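Local coordinates for type III CBASS phage resistance system CD-NTase-associated protein Cap8 (Pseudomonas aeruginosa, PDB 6P8P) that probably helps regulate a bacterial cGAS-like enzyme in CBASS anti-phage immunity, acting as a HORMA domain protein that binds partner proteins, at residues P13-D16 / A17-W21; I24-L27 / L28-G31; L104-K108 / E109-W113. The protein carries 2 engineered substitutions. All coordinates share one frame; numbering follows the deposited sequence.

Contact 1 (P13-D16 / A17-W21); sequences PHRD and ALQTW
Asp-16 and Gln-19 form a capping box at the start of helix 17-29, each side chain accepting from the other residue's backbone N-H. From Asp-16 CB, which passes 3.9 Å from Gln-19 OE1, the chain folds back over the first turn because CG lies between the backbone N and the carbonyl carbon (chi1 76°). Asp-16 CG lies 3.6 Å from Gln-19 OE1. Asp-16 OD1 accepts from Gln-19 N at 2.7 Å, nearly in line with its own C-O bond, and more weakly from Leu-18 N. OD2 takes a bond from a water that also donates to Gln-19 OE1. A short carboxylate suits this N-cap: it supplies an acceptor, OD1, to first-turn amides and is probably favoured by the helix dipole.

Gln-19 returns the grip, OE1 receiving Asp-16 N at 2.8 Å. The carboxylate and amide planes stack, only 26° apart. Asp-16 also packs on Trp-113 of the second subunit. The carbonyl O of Asp-16 is held twice by Thr-20, whose N comes in at 2.9 Å. Threonine, also bonded to Ser-11, suits this spot because its hydroxyl adds a second donor to Asp-16 O, OG1 lying 2.8 Å away and above the carbonyl plane; the same OG1 sits 3.5 Å from Arg-15 CB.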
loop_
_atom_site.group_PDB
_atom_site.type_symbol
_atom_site.label_atom_id
_atom_site.label_comp_id
_atom_site.label_asym_id
_atom_site.label_seq_id
_atom_site.Cartn_x
_atom_site.Cartn_y
_atom_site.Cartn_z
ATOM N N PRO A 13 -1.829 0.777 18.370
ATOM C CA PRO A 13 -1.768 2.237 18.277
ATOM C C PRO A 13 -0.548 2.908 18.871
ATOM O O PRO A 13 -0.581 4.112 19.079
ATOM C CB PRO A 13 -3.016 2.665 19.081
ATOM C CG PRO A 13 -3.034 1.654 20.213
ATOM C CD PRO A 13 -2.607 0.347 19.555
ATOM N N HIS A 14 0.510 2.158 19.152
ATOM C CA HIS A 14 1.726 2.755 19.663
ATOM C C HIS A 14 2.532 3.425 18.562
ATOM O O HIS A 14 3.109 4.502 18.786
ATOM C CB HIS A 14 2.568 1.684 20.347
ATOM C CG HIS A 14 3.832 2.199 20.950
ATOM N ND1 HIS A 14 3.850 2.978 22.087
ATOM C CD2 HIS A 14 5.124 2.004 20.601
ATOM C CE1 HIS A 14 5.107 3.248 22.402
ATOM N NE2 HIS A 14 5.898 2.662 21.521
ATOM N N ARG A 15 2.610 2.775 17.404
ATOM C CA ARG A 15 3.150 3.329 16.170
ATOM C C ARG A 15 2.096 3.158 15.095
ATOM O O ARG A 15 1.405 2.146 15.090
ATOM C CB ARG A 15 4.403 2.583 15.718
ATOM C CG ARG A 15 5.636 2.786 16.496
ATOM C CD ARG A 15 6.693 1.866 15.904
ATOM N NE ARG A 15 7.999 1.953 16.520
ATOM C CZ ARG A 15 8.486 1.038 17.358
ATOM N NH1 ARG A 15 7.745 0.010 17.745
ATOM N NH2 ARG A 15 9.709 1.175 17.840
ATOM N N ASP A 16 1.989 4.107 14.165
ATOM C CA ASP A 16 1.145 3.833 13.007
ATOM C C ASP A 16 1.854 2.832 12.080
ATOM O O ASP A 16 3.013 2.440 12.293
ATOM C CB ASP A 16 0.725 5.128 12.315
ATOM C CG ASP A 16 1.807 5.784 11.475
ATOM O OD1 ASP A 16 2.657 5.141 10.852
ATOM O OD2 ASP A 16 1.755 7.041 11.400
ATOM N N ALA A 17 1.102 2.321 11.105
ATOM C CA ALA A 17 1.615 1.221 10.281
ATOM C C ALA A 17 2.877 1.606 9.522
ATOM O O ALA A 17 3.779 0.765 9.316
ATOM C CB ALA A 17 0.529 0.740 9.316
ATOM N N LEU A 18 2.979 2.862 9.101
ATOM C CA LEU A 18 4.190 3.272 8.397
ATOM C C LEU A 18 5.361 3.455 9.366
ATOM O O LEU A 18 6.508 3.111 9.050
ATOM C CB LEU A 18 3.915 4.555 7.607
ATOM C CG LEU A 18 5.104 5.141 6.853
ATOM C CD1 LEU A 18 4.648 5.722 5.481
ATOM C CD2 LEU A 18 5.746 6.247 7.654
ATOM N N GLN A 19 5.099 4.004 10.559
ATOM C CA GLN A 19 6.162 4.099 11.552
ATOM C C GLN A 19 6.680 2.721 11.926
ATOM O O GLN A 19 7.870 2.561 12.198
ATOM C CB GLN A 19 5.662 4.826 12.804
ATOM C CG GLN A 19 5.318 6.271 12.576
ATOM C CD GLN A 19 4.636 6.901 13.761
ATOM O OE1 GLN A 19 3.801 6.266 14.418
ATOM N NE2 GLN A 19 4.968 8.174 14.040
ATOM N N THR A 20 5.794 1.729 11.956
ATOM C CA THR A 20 6.188 0.356 12.242
ATOM C C THR A 20 7.103 -0.170 11.146
ATOM O O THR A 20 8.182 -0.693 11.414
ATOM C CB THR A 20 4.944 -0.528 12.345
ATOM O OG1 THR A 20 4.021 -0.010 13.334
ATOM C CG2 THR A 20 5.346 -1.978 12.710
ATOM N N TRP A 21 6.718 0.018 9.881
ATOM C CA TRP A 21 7.604 -0.435 8.799
ATOM C C TRP A 21 8.951 0.266 8.838
ATOM O O TRP A 21 9.993 -0.375 8.669
ATOM C CB TRP A 21 6.950 -0.192 7.451
ATOM C CG TRP A 21 7.732 -0.665 6.283
ATOM C CD1 TRP A 21 8.209 0.109 5.273
ATOM C CD2 TRP A 21 8.144 -2.007 6.004
ATOM N NE1 TRP A 21 8.861 -0.686 4.340
ATOM C CE2 TRP A 21 8.853 -1.985 4.788
ATOM C CE3 TRP A 21 7.957 -3.236 6.655
ATOM C CZ2 TRP A 21 9.348 -3.133 4.195
ATOM C CZ3 TRP A 21 8.487 -4.389 6.078
ATOM C CH2 TRP A 21 9.178 -4.324 4.859
HETATM O O HOH W 1 1.719 8.152 14.277
#

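Contact 2 (I24-L27 / L28-G31); sequences IVEL and LTQG
Ile-24 and Leu-28, one helical turn apart, lie side by side and point the same way, CG2 of the isoleucine meeting CD1 of the leucine at 4.0 Å. Both side chains rest on Ile-72 of strand 69-75. Leu-27 shares that neighbour and also reaches Arg-7 and Phe-9 of strand 4-10. Branched aliphatic groups suit this side, where the helix is packed on the sheet.

The backbone bonds belong to the last turn of helix 17-29. Leu-28 N donates to Ile-24 O at 3.0 Å, and Thr-29 N to Val-25 O at 2.9 Å. Gln-30 N closes the series on Glu-26 O, also at 2.9 Å, although Gln-30 itself has left the helical conformation with a positive phi of 60°. Gly-31 follows with positive phi as well, a region glycine enters easily.

Polar side chains and waters dress this C-terminal end. With OG1 of Thr-29 set between its backbone N and carbonyl carbon (chi1 62°), the hydroxyl comes to 2.7 Å from Val-25 O. Glu-26 bends at chi2, and its OE1 accepts from a water that in turn accepts from Gly-31 N. A second water donates to Leu-27 O at 2.7 Å and accepts from Gln-30 NE2, which also bonds to Phe-93 O. The methylene CG of Gln-30 lies 3.5 Å from Leu-27 O.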
loop_
_atom_site.group_PDB
_atom_site.type_symbol
_atom_site.label_atom_id
_atom_site.label_comp_id
_atom_site.label_asym_id
_atom_site.label_seq_id
_atom_site.Cartn_x
_atom_site.Cartn_y
_atom_site.Cartn_z
ATOM N N ILE A 24 11.125 -1.360 11.271
ATOM C CA ILE A 24 11.584 -2.652 10.753
ATOM C C ILE A 24 12.679 -2.464 9.716
ATOM O O ILE A 24 13.682 -3.183 9.707
ATOM C CB ILE A 24 10.390 -3.442 10.183
ATOM C CG1 ILE A 24 9.452 -3.842 11.329
ATOM C CG2 ILE A 24 10.860 -4.660 9.404
ATOM C CD1 ILE A 24 8.089 -4.355 10.897
ATOM N N VAL A 25 12.529 -1.479 8.851
ATOM C CA VAL A 25 13.570 -1.213 7.870
ATOM C C VAL A 25 14.880 -0.850 8.564
ATOM O O VAL A 25 15.962 -1.285 8.163
ATOM C CB VAL A 25 13.129 -0.087 6.929
ATOM C CG1 VAL A 25 14.289 0.318 6.014
ATOM C CG2 VAL A 25 11.907 -0.523 6.097
ATOM N N GLU A 26 14.806 -0.033 9.601
ATOM C CA GLU A 26 16.031 0.318 10.322
ATOM C C GLU A 26 16.664 -0.910 10.983
ATOM O O GLU A 26 17.886 -1.092 10.936
ATOM C CB GLU A 26 15.732 1.408 11.348
ATOM C CG GLU A 26 16.988 1.893 12.088
ATOM C CD GLU A 26 18.016 2.548 11.191
ATOM O OE1 GLU A 26 17.655 2.998 10.083
ATOM O OE2 GLU A 26 19.197 2.605 11.602
ATOM N N LEU A 27 15.843 -1.775 11.584
ATOM C CA LEU A 27 16.358 -3.006 12.168
ATOM C C LEU A 27 17.128 -3.825 11.141
ATOM O O LEU A 27 18.214 -4.355 11.426
ATOM C CB LEU A 27 15.206 -3.828 12.719
ATOM C CG LEU A 27 15.629 -5.113 13.428
ATOM C CD1 LEU A 27 15.981 -4.837 14.884
ATOM C CD2 LEU A 27 14.533 -6.166 13.306
ATOM N N LEU A 28 16.600 -3.908 9.924
ATOM C CA LEU A 28 17.168 -4.806 8.928
ATOM C C LEU A 28 18.299 -4.210 8.119
ATOM O O LEU A 28 19.074 -4.978 7.541
ATOM C CB LEU A 28 16.081 -5.282 7.982
ATOM C CG LEU A 28 15.016 -6.179 8.585
ATOM C CD1 LEU A 28 13.884 -6.449 7.588
ATOM C CD2 LEU A 28 15.622 -7.489 9.062
ATOM N N THR A 29 18.423 -2.879 8.065
ATOM C CA THR A 29 19.435 -2.250 7.229
ATOM C C THR A 29 20.512 -1.553 8.024
ATOM O O THR A 29 21.601 -1.337 7.485
ATOM C CB THR A 29 18.818 -1.237 6.256
ATOM O OG1 THR A 29 18.174 -0.184 6.976
ATOM C CG2 THR A 29 17.822 -1.927 5.328
ATOM N N GLN A 30 20.231 -1.181 9.268
ATOM C CA GLN A 30 21.278 -0.791 10.224
ATOM C C GLN A 30 22.062 0.416 9.716
ATOM O O GLN A 30 23.285 0.462 9.791
ATOM C CB GLN A 30 22.211 -1.969 10.524
ATOM C CG GLN A 30 21.518 -3.150 11.201
ATOM C CD GLN A 30 22.390 -4.375 11.328
ATOM O OE1 GLN A 30 23.333 -4.570 10.552
ATOM N NE2 GLN A 30 22.075 -5.226 12.308
ATOM N N GLY A 31 21.348 1.383 9.162
ATOM C CA GLY A 31 21.957 2.608 8.714
ATOM C C GLY A 31 22.684 2.553 7.394
ATOM O O GLY A 31 23.324 3.540 7.025
HETATM O O HOH W 2 18.820 2.025 7.759
HETATM O O HOH W 3 19.502 -4.269 13.754
#

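Contact 3 (L104-K108 / E109-W113); sequences LPCPK and EQLGW
With SG anti to its backbone N (chi1 178°), Cys-106 lays its sulfur beside the start of the next helix, SG 3.9 Å from Gln-110 CB. Leu-111 has an unusual chi1 of -94°, away from a staggered value, and turns CD2 in to meet Cys-106 CB at 3.8 Å. A small thiol suits this buried spot, where it lies against both Gln-110 and the Leu-111 branch; Leu-50 of helix 44-52 also touches the cysteine.

The backbone between them makes the turn. Gln-110 N donates to Pro-107 O at 2.9 Å, and Leu-111 N to Lys-108 O at 3.1 Å. Strand 101-106 thereby passes into helix 111-119, the first corner of a beta-alpha-beta unit completed by strand 125-129, and the side chain of Leu-111 packs on Ala-127 and Asp-129 of that strand. Proline suits the place after the strand, since its restricted phi fits the entry to the turn and it needs no partner for a backbone N-H.

Gln-110 serves as a polar bridge. Its side chain crosses the Pro-107 ring obliquely, bringing Gln-110 NE2 to 3.8 Å from Pro-107 CG, and NE2 bonds to Asp-53. A bound calcium ion is about 4 Å from this side chain. Gln-110 OE1 accepts from Trp-113 NE1 at 3.1 Å in a nearly straight bond (N-H...O 166°), the oxygen in the indole plane at the ring edge. This bond helps set the turn of the indole, which packs with Gln-110 on Ala-52 of the second subunit.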
loop_
_atom_site.group_PDB
_atom_site.type_symbol
_atom_site.label_atom_id
_atom_site.label_comp_id
_atom_site.label_asym_id
_atom_site.label_seq_id
_atom_site.Cartn_x
_atom_site.Cartn_y
_atom_site.Cartn_z
ATOM N N LEU A 104 6.659 -11.383 3.208
ATOM C CA LEU A 104 5.642 -10.664 3.951
ATOM C C LEU A 104 4.371 -11.485 4.060
ATOM O O LEU A 104 3.853 -11.968 3.031
ATOM C CB LEU A 104 5.325 -9.346 3.248
ATOM C CG LEU A 104 6.477 -8.419 2.856
ATOM C CD1 LEU A 104 5.936 -7.126 2.276
ATOM C CD2 LEU A 104 7.360 -8.106 4.054
ATOM N N PRO A 105 3.805 -11.597 5.262
ATOM C CA PRO A 105 2.523 -12.284 5.415
ATOM C C PRO A 105 1.397 -11.439 4.847
ATOM O O PRO A 105 1.367 -10.214 4.993
ATOM C CB PRO A 105 2.394 -12.483 6.942
ATOM C CG PRO A 105 3.107 -11.244 7.495
ATOM C CD PRO A 105 4.268 -10.995 6.521
ATOM N N CYS A 106 0.443 -12.127 4.234
ATOM C CA CYS A 106 -0.645 -11.458 3.570
ATOM C C CYS A 106 -1.901 -12.307 3.545
ATOM O O CYS A 106 -1.820 -13.493 3.229
ATOM C CB CYS A 106 -0.211 -11.123 2.139
ATOM S SG CYS A 106 -1.479 -10.321 1.095
ATOM N N PRO A 107 -3.054 -11.737 3.867
ATOM C CA PRO A 107 -4.300 -12.513 3.758
ATOM C C PRO A 107 -4.475 -13.020 2.336
ATOM O O PRO A 107 -4.233 -12.299 1.374
ATOM C CB PRO A 107 -5.395 -11.508 4.140
ATOM C CG PRO A 107 -4.705 -10.350 4.769
ATOM C CD PRO A 107 -3.305 -10.332 4.217
ATOM N N LYS A 108 -4.872 -14.286 2.205
ATOM C CA LYS A 108 -4.889 -14.912 0.889
ATOM C C LYS A 108 -5.714 -14.106 -0.105
ATOM O O LYS A 108 -5.341 -14.015 -1.281
ATOM C CB LYS A 108 -5.415 -16.345 0.986
ATOM C CG LYS A 108 -5.251 -17.160 -0.303
ATOM C CD LYS A 108 -5.731 -18.617 -0.111
ATOM C CE LYS A 108 -5.703 -19.371 -1.437
ATOM N NZ LYS A 108 -6.463 -20.650 -1.353
ATOM N N GLU A 109 -6.805 -13.486 0.354
ATOM C CA GLU A 109 -7.690 -12.762 -0.554
ATOM C C GLU A 109 -7.039 -11.512 -1.134
ATOM O O GLU A 109 -7.484 -11.022 -2.178
ATOM C CB GLU A 109 -8.999 -12.373 0.149
ATOM C CG GLU A 109 -8.883 -11.377 1.287
ATOM C CD GLU A 109 -10.216 -10.674 1.575
ATOM O OE1 GLU A 109 -10.467 -10.286 2.739
ATOM O OE2 GLU A 109 -11.021 -10.508 0.631
ATOM N N GLN A 110 -6.007 -10.976 -0.483
ATOM C CA GLN A 110 -5.307 -9.805 -0.997
ATOM C C GLN A 110 -4.038 -10.163 -1.759
ATOM O O GLN A 110 -3.354 -9.270 -2.247
ATOM C CB GLN A 110 -4.996 -8.849 0.154
ATOM C CG GLN A 110 -6.275 -8.273 0.818
ATOM C CD GLN A 110 -6.010 -7.066 1.705
ATOM O OE1 GLN A 110 -5.791 -5.939 1.225
ATOM N NE2 GLN A 110 -6.036 -7.295 3.015
ATOM N N LEU A 111 -3.704 -11.445 -1.888
ATOM C CA LEU A 111 -2.404 -11.780 -2.445
ATOM C C LEU A 111 -2.279 -11.312 -3.883
ATOM O O LEU A 111 -1.183 -10.977 -4.345
ATOM C CB LEU A 111 -2.167 -13.292 -2.403
ATOM C CG LEU A 111 -1.439 -13.894 -1.242
ATOM C CD1 LEU A 111 -1.322 -15.438 -1.507
ATOM C CD2 LEU A 111 -0.101 -13.270 -1.018
ATOM N N GLY A 112 -3.370 -11.357 -4.634
ATOM C CA GLY A 112 -3.328 -10.956 -6.028
ATOM C C GLY A 112 -2.781 -9.558 -6.202
ATOM O O GLY A 112 -1.792 -9.344 -6.913
ATOM N N TRP A 113 -3.395 -8.583 -5.532
ATOM C CA TRP A 113 -2.930 -7.213 -5.702
ATOM C C TRP A 113 -1.591 -6.998 -5.010
ATOM O O TRP A 113 -0.722 -6.302 -5.545
ATOM C CB TRP A 113 -3.997 -6.217 -5.228
ATOM C CG TRP A 113 -4.042 -5.808 -3.780
ATOM C CD1 TRP A 113 -4.939 -6.229 -2.829
ATOM C CD2 TRP A 113 -3.207 -4.832 -3.144
ATOM N NE1 TRP A 113 -4.676 -5.590 -1.634
ATOM C CE2 TRP A 113 -3.619 -4.736 -1.805
ATOM C CE3 TRP A 113 -2.128 -4.053 -3.573
ATOM C CZ2 TRP A 113 -3.009 -3.867 -0.897
ATOM C CZ3 TRP A 113 -1.545 -3.192 -2.682
ATOM C CH2 TRP A 113 -1.968 -3.124 -1.355
#

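Overall arrangement
Contacts 1 and 2 mark the two ends of helix 17-29, so they share an element while differing in chemistry. At the partly buried start, a carboxylate caps first-turn N-H groups and an amide side chain accepts from the N-cap residue in return; at the more buried end, aliphatic groups pack on the sheet, and polar atoms and waters finish the last turn. Contact 3 is a surface corner between strand 101-106 and helix 111-119, across the chain's centre from contact 2 and held by a backbone turn. Contacts 1 and 3 both reach the second subunit, and they touch each other where Trp-21 CH2 meets Leu-104 CD2 at 4.3 Å, whereas contacts 2 and 3 stay apart.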